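DUF2790 domain-containing protein (Pseudomonas aeruginosa, PDB 4F98) is of unknown function, a small all-beta member of the DUF2790 family that carries a signal sequence in its natural form and pairs into a two-chain assembly. Local coordinates at residues V43-E48 with H55-L60. Residues are numbered along the deposited sequence; the frame is centred on the assembly and turned at random. Where two conformers were deposited one is given.
Sequences VTVVYE and HKIRFL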
loop_
_atom_site.group_PDB
_atom_site.type_symbol
_atom_site.label_atom_id
_atom_site.label_comp_id
_atom_site.label_asym_id
_atom_site.label_seq_id
_atom_site.Cartn_x
_atom_site.Cartn_y
_atom_site.Cartn_z
ATOM N N VAL A 43 -2.727 -4.790 -5.944
ATOM C CA VAL A 43 -2.181 -5.705 -4.953
ATOM C C VAL A 43 -3.266 -6.673 -4.512
ATOM O O VAL A 43 -4.428 -6.292 -4.324
ATOM C CB VAL A 43 -1.595 -4.927 -3.731
ATOM C CG1 VAL A 43 -2.586 -3.934 -3.147
ATOM C CG2 VAL A 43 -1.069 -5.887 -2.661
ATOM N N THR A 44 -2.862 -7.933 -4.379
ATOM C CA THR A 44 -3.691 -8.974 -3.815
ATOM C C THR A 44 -3.057 -9.453 -2.526
ATOM O O THR A 44 -1.851 -9.693 -2.486
ATOM C CB THR A 44 -3.839 -10.132 -4.785
ATOM O OG1 THR A 44 -4.397 -9.619 -5.998
ATOM C CG2 THR A 44 -4.741 -11.226 -4.214
ATOM N N VAL A 45 -3.865 -9.578 -1.490
ATOM C CA VAL A 45 -3.473 -10.105 -0.197
ATOM C C VAL A 45 -4.323 -11.323 0.150
ATOM O O VAL A 45 -5.529 -11.315 -0.068
ATOM C CB VAL A 45 -3.585 -9.034 0.915
ATOM C CG1 VAL A 45 -3.422 -9.658 2.318
ATOM C CG2 VAL A 45 -2.568 -7.918 0.677
ATOM N N VAL A 46 -3.680 -12.386 0.644
ATOM C CA VAL A 46 -4.374 -13.458 1.345
ATOM C C VAL A 46 -3.929 -13.405 2.796
ATOM O O VAL A 46 -2.734 -13.448 3.079
ATOM C CB VAL A 46 -4.138 -14.837 0.740
ATOM C CG1 VAL A 46 -4.879 -15.939 1.552
ATOM C CG2 VAL A 46 -4.533 -14.821 -0.744
ATOM N N TYR A 47 -4.884 -13.298 3.707
ATOM C CA TYR A 47 -4.600 -13.270 5.141
ATOM C C TYR A 47 -5.456 -14.299 5.883
ATOM O O TYR A 47 -6.511 -14.712 5.413
ATOM C CB TYR A 47 -4.735 -11.832 5.718
ATOM C CG TYR A 47 -6.135 -11.335 5.904
ATOM C CD1 TYR A 47 -6.835 -11.597 7.082
ATOM C CD2 TYR A 47 -6.773 -10.620 4.895
ATOM C CE1 TYR A 47 -8.140 -11.162 7.245
ATOM C CE2 TYR A 47 -8.097 -10.169 5.062
ATOM C CZ TYR A 47 -8.773 -10.457 6.225
ATOM O OH TYR A 47 -10.064 -10.042 6.402
ATOM N N GLU A 48 -4.978 -14.656 7.068
ATOM C CA GLU A 48 -5.620 -15.590 7.994
ATOM C C GLU A 48 -6.133 -14.784 9.168
ATOM O O GLU A 48 -5.376 -13.972 9.726
ATOM C CB GLU A 48 -4.589 -16.612 8.473
ATOM C CG GLU A 48 -5.083 -17.610 9.509
ATOM C CD GLU A 48 -3.980 -18.352 10.213
ATOM O OE1 GLU A 48 -2.789 -18.016 10.039
ATOM O OE2 GLU A 48 -4.320 -19.296 10.966
ATOM N N HIS A 55 -8.811 -15.258 3.748
ATOM C CA HIS A 55 -9.510 -14.199 3.035
ATOM C C HIS A 55 -8.614 -13.653 1.935
ATOM O O HIS A 55 -7.440 -13.359 2.207
ATOM C CB HIS A 55 -9.829 -13.046 3.991
ATOM C CG HIS A 55 -10.616 -13.454 5.197
ATOM N ND1 HIS A 55 -11.988 -13.382 5.240
ATOM C CD2 HIS A 55 -10.231 -13.935 6.403
ATOM C CE1 HIS A 55 -12.418 -13.805 6.420
ATOM N NE2 HIS A 55 -11.370 -14.156 7.139
ATOM N N LYS A 56 -9.134 -13.575 0.717
ATOM C CA LYS A 56 -8.451 -12.956 -0.413
ATOM C C LYS A 56 -9.098 -11.615 -0.713
ATOM O O LYS A 56 -10.318 -11.543 -0.916
ATOM C CB LYS A 56 -8.540 -13.852 -1.647
ATOM C CG LYS A 56 -7.904 -13.288 -2.938
ATOM C CD LYS A 56 -8.195 -14.188 -4.173
ATOM C CE LYS A 56 -7.363 -15.430 -4.206
ATOM N NZ LYS A 56 -7.840 -16.406 -5.196
ATOM N N ILE A 57 -8.278 -10.574 -0.778
ATOM C CA ILE A 57 -8.724 -9.205 -1.089
ATOM C C ILE A 57 -7.809 -8.634 -2.169
ATOM O O ILE A 57 -6.633 -9.000 -2.248
ATOM C CB ILE A 57 -8.778 -8.317 0.164
ATOM C CG1 ILE A 57 -7.451 -8.350 0.930
ATOM C CG2 ILE A 57 -9.948 -8.759 1.072
ATOM C CD1 ILE A 57 -7.331 -7.315 2.049
ATOM N N ARG A 58 -8.363 -7.803 -3.036
ATOM C CA ARG A 58 -7.587 -7.149 -4.076
ATOM C C ARG A 58 -7.972 -5.683 -4.160
ATOM O O ARG A 58 -9.153 -5.326 -4.099
ATOM C CB ARG A 58 -7.710 -7.859 -5.422
ATOM C CG ARG A 58 -6.750 -7.333 -6.493
ATOM C CD ARG A 58 -6.763 -8.135 -7.789
ATOM N NE ARG A 58 -8.117 -8.380 -8.266
ATOM C CZ ARG A 58 -8.687 -9.585 -8.342
ATOM N NH1 ARG A 58 -8.029 -10.702 -7.969
ATOM N NH2 ARG A 58 -9.928 -9.658 -8.778
ATOM N N PHE A 59 -6.949 -4.838 -4.260
ATOM C CA PHE A 59 -7.127 -3.400 -4.090
ATOM C C PHE A 59 -5.917 -2.700 -4.724
ATOM O O PHE A 59 -5.223 -3.319 -5.549
ATOM C CB PHE A 59 -7.374 -3.076 -2.587
ATOM C CG PHE A 59 -6.319 -3.621 -1.654
ATOM C CD1 PHE A 59 -6.338 -4.945 -1.246
ATOM C CD2 PHE A 59 -5.334 -2.797 -1.146
ATOM C CE1 PHE A 59 -5.357 -5.455 -0.410
ATOM C CE2 PHE A 59 -4.358 -3.293 -0.290
ATOM C CZ PHE A 59 -4.381 -4.641 0.087
ATOM N N LEU A 60 -5.685 -1.440 -4.379
ATOM C CA LEU A 60 -4.594 -0.650 -4.948
ATOM C C LEU A 60 -3.658 -0.202 -3.850
ATOM O O LEU A 60 -4.076 0.027 -2.708
ATOM C CB LEU A 60 -5.143 0.605 -5.636
ATOM C CG LEU A 60 -6.089 0.368 -6.805
ATOM C CD1 LEU A 60 -6.748 1.703 -7.184
ATOM C CD2 LEU A 60 -5.357 -0.291 -7.987
#
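Val43, Val45 and Tyr47 pair with Phe59, Ile57 and His55 through six backbone hydrogen bonds, two at each hydrogen-bonded pair, and the strand axes run at 158° and 4.7 Å apart, an antiparallel beta hairpin. Thr44 with Arg58 and Val46 with Lys56 are the alternating non-hydrogen-bonded pairs, where CA-H groups approach carbonyl oxygens; Val46 CA, for instance, lies 3.2 Å from His55 O. The side chains of the hydrogen-bonded pairs share one face of the sheet. Tyr47 takes chi1 75°, placing CG between its backbone N and carbonyl carbon and laying the ring across the strand gap beside His55. There His55 CB makes a CH-pi contact over one ring face, 3.8 Å from the Tyr47 ring centroid, while the imidazole plane is turned only 17° from the phenol ring but slid so far that the two barely overlap, with Tyr47 OH above the imidazole rim. His55 ND1 is hydrogen-bonded with Glu15 OE2 and NE2 with Asp49 OD2, which fixes the rotation of the ring; a carboxylate at each nitrogen would probably favour the protonated form. At the other end the Phe59 ring lies back against strand 43-48: Val43 CG1 sits over its face, 3.6 Å from the ring centroid, whereas Val45 CG2 meets the ring edge at CZ, 3.8 Å away. On the opposite face Thr44 and Arg58 lie side by side. The chemistry thus differs by face: polar and charged chains accompany Val46 on one, while on the other Val43, Val45, Ile57 and Phe59 build an apolar surface, with His55 and its carboxylate partners forming a polar end beside Tyr47. Trp62 of the second subunit packs against Val45, Tyr47, Ile57 and Phe59, making this hairpin part of the dimer interface.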